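Local atomic coordinates of Pgp2 (Campylobacter jejuni subsp. jejuni, PDB entry 6XJ6), a protein that helps give the cell its helical shape, probably as a YkuD-family LD-carboxypeptidase acting on peptidoglycan, and carries an accessory NTF2-like domain with a peptidoglycan-binding pocket. Residues S11-K16 with A168-I173; V41-D46 with R50-Q55; K73-F78 with G114-H119; S239-L244 with I270-I275. One frame throughout, in Å; residues are numbered along the deposited sequence. Where two conformers were deposited one is given.

Interaction 1. Residues S11-K16 with A168-I173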
# COMPACT_ATOMS: atom_id res chain seq x y z
N SER A 11 3.99 22.77 3.63
CA SER A 11 3.16 23.85 3.13
C SER A 11 2.11 23.33 2.15
O SER A 11 0.95 23.75 2.19
CB SER A 11 4.04 24.91 2.46
OG SER A 11 3.26 25.93 1.88
N GLU A 12 2.51 22.41 1.26
CA GLU A 12 1.56 21.85 0.30
C GLU A 12 0.46 21.07 1.01
O GLU A 12 -0.71 21.16 0.62
CB GLU A 12 2.30 20.93 -0.67
CG GLU A 12 3.33 21.63 -1.53
CD GLU A 12 2.71 22.66 -2.45
OE1 GLU A 12 2.04 22.25 -3.42
OE2 GLU A 12 2.89 23.87 -2.20
N ILE A 13 0.81 20.31 2.04
CA ILE A 13 -0.18 19.53 2.78
C ILE A 13 -1.13 20.46 3.53
O ILE A 13 -2.34 20.22 3.57
CB ILE A 13 0.52 18.54 3.73
CG1 ILE A 13 1.22 17.44 2.92
CG2 ILE A 13 -0.47 17.92 4.71
CD1 ILE A 13 2.26 16.69 3.71
N GLY A 14 -0.60 21.52 4.13
CA GLY A 14 -1.45 22.44 4.85
C GLY A 14 -2.25 21.74 5.93
O GLY A 14 -1.73 20.90 6.67
N ASP A 15 -3.53 22.09 6.01
CA ASP A 15 -4.42 21.54 7.02
C ASP A 15 -5.21 20.34 6.52
O ASP A 15 -6.21 19.96 7.14
CB ASP A 15 -5.37 22.63 7.53
CG ASP A 15 -4.64 23.76 8.22
OD1 ASP A 15 -3.55 23.51 8.78
OD2 ASP A 15 -5.16 24.89 8.21
N LYS A 16 -4.77 19.72 5.43
CA LYS A 16 -5.47 18.57 4.89
C LYS A 16 -5.44 17.40 5.87
O LYS A 16 -4.49 17.23 6.63
CB LYS A 16 -4.84 18.14 3.57
CG LYS A 16 -5.04 19.15 2.46
CD LYS A 16 -4.15 18.87 1.27
CE LYS A 16 -4.13 20.06 0.30
NZ LYS A 16 -3.65 21.34 0.91
N ALA A 168 -1.28 8.10 9.29
CA ALA A 168 -0.17 8.88 8.77
C ALA A 168 -0.06 10.20 9.53
O ALA A 168 -1.04 10.73 10.07
CB ALA A 168 -0.38 9.16 7.29
N LYS A 169 1.16 10.72 9.57
CA LYS A 169 1.46 11.99 10.22
C LYS A 169 2.01 12.96 9.18
O LYS A 169 2.77 12.57 8.30
CB LYS A 169 2.46 11.80 11.37
CG LYS A 169 2.02 10.78 12.41
CD LYS A 169 0.73 11.19 13.11
CE LYS A 169 0.06 10.01 13.80
NZ LYS A 169 -1.29 10.38 14.33
N LYS A 170 1.61 14.23 9.30
CA LYS A 170 1.99 15.22 8.31
C LYS A 170 3.50 15.35 8.20
O LYS A 170 4.05 15.43 7.09
CB LYS A 170 1.34 16.56 8.67
CG LYS A 170 1.72 17.73 7.79
CD LYS A 170 0.98 18.99 8.23
CE LYS A 170 1.41 20.25 7.47
NZ LYS A 170 0.82 21.47 8.07
N ASP A 171 4.20 15.35 9.33
CA ASP A 171 5.66 15.49 9.30
C ASP A 171 6.31 14.32 8.60
O ASP A 171 7.32 14.48 7.91
CB ASP A 171 6.20 15.62 10.72
CG ASP A 171 7.71 15.84 10.74
OD1 ASP A 171 8.14 16.98 10.51
OD2 ASP A 171 8.45 14.85 10.98
N GLN A 172 5.74 13.12 8.77
CA GLN A 172 6.30 11.92 8.14
C GLN A 172 6.05 11.92 6.63
O GLN A 172 6.94 11.56 5.85
CB GLN A 172 5.69 10.67 8.79
CG GLN A 172 6.11 10.46 10.24
CD GLN A 172 5.33 9.35 10.95
OE1 GLN A 172 4.40 8.76 10.40
NE2 GLN A 172 5.72 9.06 12.18
N ILE A 173 4.85 12.29 6.20
CA ILE A 173 4.59 12.37 4.77
C ILE A 173 5.50 13.40 4.12
O ILE A 173 6.08 13.16 3.06
CB ILE A 173 3.10 12.67 4.51
CG1 ILE A 173 2.26 11.46 4.94
CG2 ILE A 173 2.86 13.06 3.05
CD1 ILE A 173 0.79 11.62 4.68
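I13 and K170 bring the end of the N-terminal helix 6-13 against the first turn of helix 170-188, their side chains lying alongside and running antiparallel. CG2 of I13 rests on CG of K170 at 3.8 Å, while the other branch of the isoleucine sends CD1 to CG2 of I173, 3.7 Å away. With CG placed opposite the backbone N (chi1 175°) and the chain extended from there on, K170 runs along I13 and delivers NZ to O of G14 at 3.0 Å. The ammonium group arrives from above the carbonyl plane, 41° out of it.

The accepting carbonyl is positioned by the way the helix stops. G14, with its positive phi, is the second residue of a type II' turn from I13 to K16, closed by K16 N to I13 O at 3.1 Å. K16 then folds back so that NZ reaches O of E12 at 3.0 Å and O of I13 at 3.2 Å; N and NZ of K16 meet I13 O one above and one below its plane. Farther out, Y22 of strand 22-23 touches both I13 and I173, and a salt bridge of D171 with K6 ties the same two helices again. The lysine bonds are particular to this contact, whereas a glycine with positive phi is characteristic of a helix C-terminus, here docked on the start of the long helix 170-188.

Interaction 2. Residues V41-D46 with R50-Q55; sequences VYSYED and RKDFEQ
V41 faces both D52 and F53, the mark of a classic beta bulge, here set in the antiparallel hairpin of strands 38-45 and 48-56 in the catalytic domain. O of V41 takes D52 N at 2.8 Å and F53 N only weakly, while V41 N binds F53 O at 2.9 Å. The extra residue shifts the register by one, after which Y42 opposes K51 as a non-hydrogen-bonded pair and S43 opposes R50 as a hydrogen-bonded one.

The tightly packed part lies at V41 and F53. CG2 of the valine sits 3.8 Å from CB of the phenylalanine, and helix 141-151 covers them: F147 meets the ring of F53 edge-to-face and also touches V41.

Toward R50 the backbone pairing stays firm, with S43 N on R50 O at 2.9 Å, but the side chains run out to the solvent side. On the other face of the sheet Y42 sets CE1 against CB of K51 at 3.8 Å; from there the exposed lysine bends at chi3 (72°) to bring NZ into a salt bridge with E54 OE1, which R40 also engages. The exposed R50 bends at chi3 (92°) to form a salt bridge from NE to D52 OD1. A water joins the same two residues, accepting from R50 NE at 2.6 Å and donating to D52 OD2 at 3.1 Å.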
# COMPACT_ATOMS: atom_id res chain seq x y z
N VAL A 41 -15.49 2.50 4.97
CA VAL A 41 -15.00 3.03 3.70
C VAL A 41 -14.98 4.55 3.81
O VAL A 41 -16.00 5.18 4.13
CB VAL A 41 -15.84 2.58 2.50
CG1 VAL A 41 -15.20 3.09 1.21
CG2 VAL A 41 -15.95 1.07 2.46
N TYR A 42 -13.82 5.12 3.53
CA TYR A 42 -13.64 6.56 3.56
C TYR A 42 -13.32 7.06 2.16
O TYR A 42 -12.51 6.45 1.45
CB TYR A 42 -12.47 6.94 4.45
CG TYR A 42 -12.71 6.69 5.91
CD1 TYR A 42 -13.36 7.64 6.70
CD2 TYR A 42 -12.27 5.52 6.52
CE1 TYR A 42 -13.57 7.41 8.04
CE2 TYR A 42 -12.48 5.30 7.85
CZ TYR A 42 -13.13 6.24 8.61
OH TYR A 42 -13.34 6.01 9.96
N SER A 43 -13.96 8.15 1.76
CA SER A 43 -13.58 8.86 0.56
C SER A 43 -12.60 9.96 0.92
O SER A 43 -12.74 10.62 1.96
CB SER A 43 -14.81 9.48 -0.11
OG SER A 43 -15.44 10.42 0.74
N TYR A 44 -11.60 10.15 0.07
CA TYR A 44 -10.61 11.21 0.22
C TYR A 44 -10.76 12.12 -0.99
O TYR A 44 -10.65 11.65 -2.12
CB TYR A 44 -9.21 10.62 0.25
CG TYR A 44 -8.07 11.63 0.27
CD1 TYR A 44 -7.63 12.23 -0.90
CD2 TYR A 44 -7.42 11.94 1.46
CE1 TYR A 44 -6.58 13.14 -0.88
CE2 TYR A 44 -6.37 12.84 1.48
CZ TYR A 44 -5.95 13.43 0.31
OH TYR A 44 -4.91 14.32 0.34
N GLU A 45 -11.00 13.41 -0.74
CA GLU A 45 -11.11 14.42 -1.79
C GLU A 45 -10.29 15.63 -1.34
O GLU A 45 -10.73 16.38 -0.47
CB GLU A 45 -12.56 14.80 -2.02
CG GLU A 45 -13.44 13.65 -2.46
CD GLU A 45 -14.88 14.06 -2.69
OE1 GLU A 45 -15.17 15.28 -2.64
OE2 GLU A 45 -15.72 13.16 -2.91
N ASP A 46 -9.10 15.79 -1.91
CA ASP A 46 -8.23 16.94 -1.64
C ASP A 46 -8.09 17.19 -0.14
O ASP A 46 -8.19 18.32 0.35
CB ASP A 46 -8.71 18.19 -2.38
CG ASP A 46 -7.78 19.39 -2.18
OD1 ASP A 46 -8.26 20.47 -1.76
OD2 ASP A 46 -6.56 19.23 -2.42
N ARG A 50 -14.43 11.63 4.25
CA ARG A 50 -15.84 11.42 4.55
C ARG A 50 -16.08 9.93 4.70
O ARG A 50 -15.64 9.14 3.85
CB ARG A 50 -16.72 11.98 3.42
CG ARG A 50 -18.20 12.03 3.76
CD ARG A 50 -18.98 12.76 2.68
NE ARG A 50 -19.50 11.85 1.66
CZ ARG A 50 -20.79 11.73 1.32
NH1 ARG A 50 -21.73 12.46 1.91
NH2 ARG A 50 -21.14 10.86 0.38
N LYS A 51 -16.77 9.54 5.77
CA LYS A 51 -17.12 8.14 5.97
C LYS A 51 -18.36 7.81 5.15
O LYS A 51 -19.43 8.38 5.39
CB LYS A 51 -17.35 7.84 7.45
CG LYS A 51 -17.52 6.35 7.74
CD LYS A 51 -17.44 6.04 9.23
CE LYS A 51 -18.67 6.52 9.98
NZ LYS A 51 -18.57 6.23 11.43
N ASP A 52 -18.21 6.90 4.19
CA ASP A 52 -19.29 6.53 3.28
C ASP A 52 -19.92 5.19 3.59
O ASP A 52 -21.00 4.91 3.07
CB ASP A 52 -18.76 6.49 1.83
CG ASP A 52 -18.47 7.85 1.28
OD1 ASP A 52 -19.01 8.84 1.82
OD2 ASP A 52 -17.70 7.94 0.30
N PHE A 53 -19.28 4.36 4.41
CA PHE A 53 -19.80 3.04 4.72
C PHE A 53 -19.19 2.58 6.03
O PHE A 53 -18.04 2.90 6.35
CB PHE A 53 -19.47 2.02 3.61
CG PHE A 53 -19.91 0.62 3.93
CD1 PHE A 53 -21.15 0.17 3.54
CD2 PHE A 53 -19.08 -0.25 4.62
CE1 PHE A 53 -21.57 -1.11 3.84
CE2 PHE A 53 -19.49 -1.53 4.92
CZ PHE A 53 -20.73 -1.97 4.53
N GLU A 54 -19.97 1.83 6.79
CA GLU A 54 -19.48 1.23 8.02
C GLU A 54 -20.28 -0.03 8.32
O GLU A 54 -21.50 -0.04 8.19
CB GLU A 54 -19.60 2.22 9.18
CG GLU A 54 -19.26 1.64 10.54
CD GLU A 54 -19.44 2.67 11.62
OE1 GLU A 54 -18.52 3.49 11.82
OE2 GLU A 54 -20.53 2.69 12.25
N GLN A 55 -19.57 -1.08 8.73
CA GLN A 55 -20.23 -2.21 9.37
C GLN A 55 -19.41 -2.64 10.57
O GLN A 55 -18.19 -2.79 10.48
CB GLN A 55 -20.44 -3.41 8.44
CG GLN A 55 -21.45 -4.39 9.03
CD GLN A 55 -21.34 -5.80 8.48
OE1 GLN A 55 -21.69 -6.06 7.33
NE2 GLN A 55 -20.86 -6.72 9.31
O HOH W 1 -18.19 10.90 -0.43

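Interaction 3. Residues K73-F78 with G114-H119; sequences KTPVGF and GGIWIH
Two torsions of I116 set up its meeting with P75: chi1 of -58° turns CG2 opposite the backbone N, and chi2, also -58°, folds CD1 back instead of stretching the chain. The isoleucine therefore offers a broad apolar surface to the proline rather than a single methyl. CG2 of I116 lies 3.7 Å from CD of P75, with CG of the proline only slightly farther off; CG1 of I116 stands almost as near to the same CD, and the folded CD1 just beyond. The two residues meet end-on, the CG-CD edge of the pyrrolidine ring against both branches of the isoleucine. CD1 of I116 also passes O of K73, at a loose 4.3 Å.

Each partner is held through its neighbours. T74, just before the proline, hydrogen-bonds through OG1 to G135 O and G61 N, which fixes its loop against the residue preceding C136. I116 pairs through its backbone with T99 and precedes H119 by three residues; Y92 meets the H119 ring edge-to-face. H119, the predicted proton donor/acceptor, and C136, the predicted nucleophile, are the histidine and cysteine of a YkuD-type site, and the contact lies beside them: the side chain of I116 comes within about 5 Å of that of C136.

Between P75 and I116 themselves no hydrogen bond forms. Their touch is buried and carbon on carbon, so the loop before strand 77-80 is joined here to the segment carrying H119 by van der Waals packing, which has no directional preference.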
# COMPACT_ATOMS: atom_id res chain seq x y z
N LYS A 73 -5.09 -16.59 8.07
CA LYS A 73 -5.00 -15.25 8.62
C LYS A 73 -5.42 -14.21 7.59
O LYS A 73 -5.24 -14.39 6.38
CB LYS A 73 -3.57 -14.97 9.09
CG LYS A 73 -3.17 -15.82 10.29
CD LYS A 73 -1.69 -15.75 10.56
CE LYS A 73 -1.33 -16.62 11.76
NZ LYS A 73 0.14 -16.71 11.99
N THR A 74 -5.99 -13.11 8.09
CA THR A 74 -6.22 -11.95 7.24
C THR A 74 -4.96 -11.08 7.22
O THR A 74 -4.44 -10.74 8.29
CB THR A 74 -7.40 -11.14 7.76
OG1 THR A 74 -8.61 -11.90 7.57
CG2 THR A 74 -7.54 -9.81 7.02
N PRO A 75 -4.45 -10.73 6.04
CA PRO A 75 -3.22 -9.93 5.99
C PRO A 75 -3.39 -8.52 6.54
O PRO A 75 -4.43 -7.87 6.36
CB PRO A 75 -2.84 -9.91 4.51
CG PRO A 75 -4.00 -10.39 3.77
CD PRO A 75 -4.94 -11.09 4.70
N VAL A 76 -2.34 -8.07 7.20
CA VAL A 76 -2.21 -6.71 7.72
C VAL A 76 -1.33 -5.93 6.76
O VAL A 76 -0.27 -6.42 6.34
CB VAL A 76 -1.61 -6.76 9.13
CG1 VAL A 76 -1.24 -5.38 9.64
CG2 VAL A 76 -2.56 -7.47 10.08
N GLY A 77 -1.76 -4.73 6.40
CA GLY A 77 -0.96 -3.89 5.52
C GLY A 77 -1.85 -3.02 4.66
O GLY A 77 -2.99 -2.74 5.00
N PHE A 78 -1.28 -2.60 3.53
CA PHE A 78 -1.94 -1.70 2.59
C PHE A 78 -1.96 -2.36 1.22
O PHE A 78 -0.90 -2.73 0.70
CB PHE A 78 -1.24 -0.35 2.54
CG PHE A 78 -2.10 0.76 2.02
CD1 PHE A 78 -2.87 1.53 2.87
CD2 PHE A 78 -2.12 1.05 0.67
CE1 PHE A 78 -3.65 2.56 2.39
CE2 PHE A 78 -2.91 2.08 0.18
CZ PHE A 78 -3.68 2.83 1.05
N GLY A 114 -3.11 -16.16 -1.16
CA GLY A 114 -3.90 -15.40 -2.10
C GLY A 114 -5.36 -15.58 -1.78
O GLY A 114 -5.72 -16.09 -0.72
N GLY A 115 -6.20 -15.16 -2.72
CA GLY A 115 -7.63 -15.31 -2.53
C GLY A 115 -8.16 -14.57 -1.32
O GLY A 115 -9.09 -15.06 -0.65
N ILE A 116 -7.60 -13.40 -1.02
CA ILE A 116 -8.06 -12.57 0.08
C ILE A 116 -9.03 -11.57 -0.51
O ILE A 116 -8.64 -10.61 -1.18
CB ILE A 116 -6.89 -11.88 0.80
CG1 ILE A 116 -5.90 -12.92 1.34
CG2 ILE A 116 -7.41 -10.98 1.90
CD1 ILE A 116 -6.49 -13.94 2.30
N TRP A 117 -10.32 -11.80 -0.26
CA TRP A 117 -11.41 -11.04 -0.83
C TRP A 117 -12.25 -10.43 0.27
O TRP A 117 -12.19 -10.85 1.43
CB TRP A 117 -12.35 -11.96 -1.63
CG TRP A 117 -11.72 -12.76 -2.72
CD1 TRP A 117 -10.48 -12.58 -3.27
CD2 TRP A 117 -12.31 -13.85 -3.43
NE1 TRP A 117 -10.27 -13.51 -4.27
CE2 TRP A 117 -11.38 -14.29 -4.38
CE3 TRP A 117 -13.55 -14.50 -3.33
CZ2 TRP A 117 -11.64 -15.37 -5.23
CZ3 TRP A 117 -13.81 -15.55 -4.18
CH2 TRP A 117 -12.86 -15.98 -5.12
N ILE A 118 -13.03 -9.43 -0.11
CA ILE A 118 -14.18 -8.98 0.66
C ILE A 118 -15.41 -9.57 -0.02
O ILE A 118 -15.58 -9.43 -1.24
CB ILE A 118 -14.25 -7.44 0.69
CG1 ILE A 118 -13.02 -6.87 1.39
CG2 ILE A 118 -15.56 -6.97 1.35
CD1 ILE A 118 -12.91 -5.33 1.32
N HIS A 119 -16.25 -10.25 0.75
CA HIS A 119 -17.42 -10.90 0.17
C HIS A 119 -18.51 -10.98 1.23
O HIS A 119 -18.44 -10.31 2.27
CB HIS A 119 -17.04 -12.25 -0.46
CG HIS A 119 -16.45 -13.24 0.50
ND1 HIS A 119 -17.16 -13.75 1.56
CD2 HIS A 119 -15.23 -13.83 0.53
CE1 HIS A 119 -16.39 -14.62 2.22
NE2 HIS A 119 -15.22 -14.68 1.61

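Interaction 4. Residues S239-L244 with I270-I275; sequences SPYPNL and ILYVKI
Y241 and Y272 meet obliquely, their ring planes almost perpendicular, at 88°, and their centroids 5.7 Å apart. CE2 of Y241 comes to the rim of the Y272 ring, close to its plane, 3.7 Å from CE2 of Y272. Seen from the Y241 ring, the same carbon of Y272 approaches at a slant. The touch is thus confined to one side of each ring, through the CD2 and CE2 atoms.

Different first torsions bring the rings together: Y241 holds CG opposite its backbone N (chi1 -164°), Y272 opposite its carbonyl carbon (chi1 -65°). The backbone beneath Y241 is steadied by N243, whose ND2 donates to Y241 O at 3.2 Å, in the carbonyl plane and with a nearly straight N-H. At the far end of the ring, the Y241 hydroxyl is hydrogen-bonded to N103 ND2.

Around this buried pair, strand 249-260 runs between the two segments, pairing with both and packing M249 on Y241 and R251 on Y272. F78 and Y79 of strand 77-80 cover Y241 from the catalytic domain, while L271 turns to helix 170-188 in the NTF2-like domain.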
# COMPACT_ATOMS: atom_id res chain seq x y z
N SER A 239 0.79 6.37 1.55
CA SER A 239 -0.18 5.79 2.46
C SER A 239 0.49 5.15 3.66
O SER A 239 1.53 4.50 3.53
CB SER A 239 -0.96 4.69 1.72
OG SER A 239 -1.53 5.19 0.52
N PRO A 240 -0.12 5.25 4.84
CA PRO A 240 0.41 4.55 6.01
C PRO A 240 0.23 3.05 5.84
O PRO A 240 -0.75 2.59 5.25
CB PRO A 240 -0.45 5.09 7.16
CG PRO A 240 -1.74 5.42 6.53
CD PRO A 240 -1.39 5.94 5.16
N TYR A 241 1.19 2.30 6.37
CA TYR A 241 1.27 0.86 6.13
C TYR A 241 1.23 0.11 7.46
O TYR A 241 2.26 0.00 8.15
CB TYR A 241 2.55 0.51 5.36
CG TYR A 241 2.51 -0.88 4.76
CD1 TYR A 241 2.81 -2.00 5.52
CD2 TYR A 241 2.11 -1.08 3.44
CE1 TYR A 241 2.76 -3.26 4.99
CE2 TYR A 241 2.05 -2.34 2.90
CZ TYR A 241 2.36 -3.43 3.68
OH TYR A 241 2.31 -4.71 3.17
N PRO A 242 0.07 -0.42 7.86
CA PRO A 242 0.00 -1.15 9.13
C PRO A 242 0.91 -2.36 9.12
O PRO A 242 1.03 -3.05 8.11
CB PRO A 242 -1.47 -1.56 9.23
CG PRO A 242 -2.21 -0.58 8.36
CD PRO A 242 -1.26 -0.28 7.24
N ASN A 243 1.53 -2.63 10.26
CA ASN A 243 2.41 -3.78 10.37
C ASN A 243 2.49 -4.21 11.83
O ASN A 243 2.13 -3.46 12.74
CB ASN A 243 3.80 -3.45 9.83
CG ASN A 243 4.50 -2.41 10.66
OD1 ASN A 243 5.22 -2.74 11.60
ND2 ASN A 243 4.28 -1.15 10.33
N LEU A 244 2.97 -5.43 12.03
CA LEU A 244 3.13 -6.00 13.36
C LEU A 244 4.59 -6.04 13.80
O LEU A 244 4.96 -6.87 14.64
CB LEU A 244 2.52 -7.40 13.42
CG LEU A 244 1.00 -7.39 13.28
CD1 LEU A 244 0.44 -8.80 13.36
CD2 LEU A 244 0.39 -6.53 14.37
N ILE A 270 6.28 1.50 -7.31
CA ILE A 270 5.83 1.39 -5.93
C ILE A 270 7.05 1.19 -5.05
O ILE A 270 7.92 0.36 -5.36
CB ILE A 270 4.84 0.23 -5.70
CG1 ILE A 270 3.73 0.23 -6.76
CG2 ILE A 270 4.25 0.35 -4.30
CD1 ILE A 270 2.78 -0.96 -6.66
N LEU A 271 7.12 1.94 -3.96
CA LEU A 271 8.10 1.74 -2.91
C LEU A 271 7.36 1.38 -1.62
O LEU A 271 6.37 2.03 -1.27
CB LEU A 271 8.93 3.00 -2.66
CG LEU A 271 9.69 3.59 -3.85
CD1 LEU A 271 10.38 4.88 -3.44
CD2 LEU A 271 10.70 2.60 -4.40
N TYR A 272 7.84 0.36 -0.94
CA TYR A 272 7.44 0.06 0.43
C TYR A 272 8.61 0.46 1.31
O TYR A 272 9.73 -0.01 1.11
CB TYR A 272 7.11 -1.43 0.58
CG TYR A 272 5.89 -1.82 -0.25
CD1 TYR A 272 6.02 -2.13 -1.59
CD2 TYR A 272 4.62 -1.81 0.30
CE1 TYR A 272 4.92 -2.43 -2.36
CE2 TYR A 272 3.51 -2.13 -0.46
CZ TYR A 272 3.67 -2.43 -1.80
OH TYR A 272 2.57 -2.73 -2.57
N VAL A 273 8.36 1.38 2.25
CA VAL A 273 9.44 2.02 2.99
C VAL A 273 9.14 2.02 4.48
O VAL A 273 8.00 1.90 4.92
CB VAL A 273 9.70 3.47 2.50
CG1 VAL A 273 9.85 3.52 0.99
CG2 VAL A 273 8.59 4.42 2.96
N LYS A 274 10.20 2.16 5.27
CA LYS A 274 10.09 2.54 6.66
C LYS A 274 10.81 3.86 6.87
O LYS A 274 11.60 4.30 6.02
CB LYS A 274 10.69 1.47 7.59
CG LYS A 274 12.18 1.28 7.43
CD LYS A 274 12.70 0.20 8.35
CE LYS A 274 14.16 -0.07 8.06
NZ LYS A 274 14.69 -1.21 8.86
N ILE A 275 10.52 4.51 7.99
CA ILE A 275 11.26 5.68 8.43
C ILE A 275 12.19 5.22 9.54
O ILE A 275 11.74 4.70 10.57
CB ILE A 275 10.32 6.79 8.93
CG1 ILE A 275 9.41 7.27 7.80
CG2 ILE A 275 11.14 7.94 9.46
CD1 ILE A 275 8.35 8.25 8.24

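Overall arrangement
Along the chain, interaction 1 encloses interactions 2 and 3, which follow one another, and interaction 4 comes last. Interactions 2 and 3 lie in the catalytic domain with centres 20 Å apart, and strands 48-56 and 77-80 form the outermost strands of one five-stranded sheet. Interaction 4 belongs to the NTF2-like domain. It nevertheless touches interaction 3, F78 packing on S239, P240 and Y241, so the two domains are in direct contact. Interaction 1, centred 16 Å from interaction 4, meets it where Q172 packs on I275, and touches interaction 2 through K16 and D46. The N-terminal segment, helix 6-13 and the turn after it, thus touches both domains, and interactions 1 and 3 lie on opposite sides of the chain's centre.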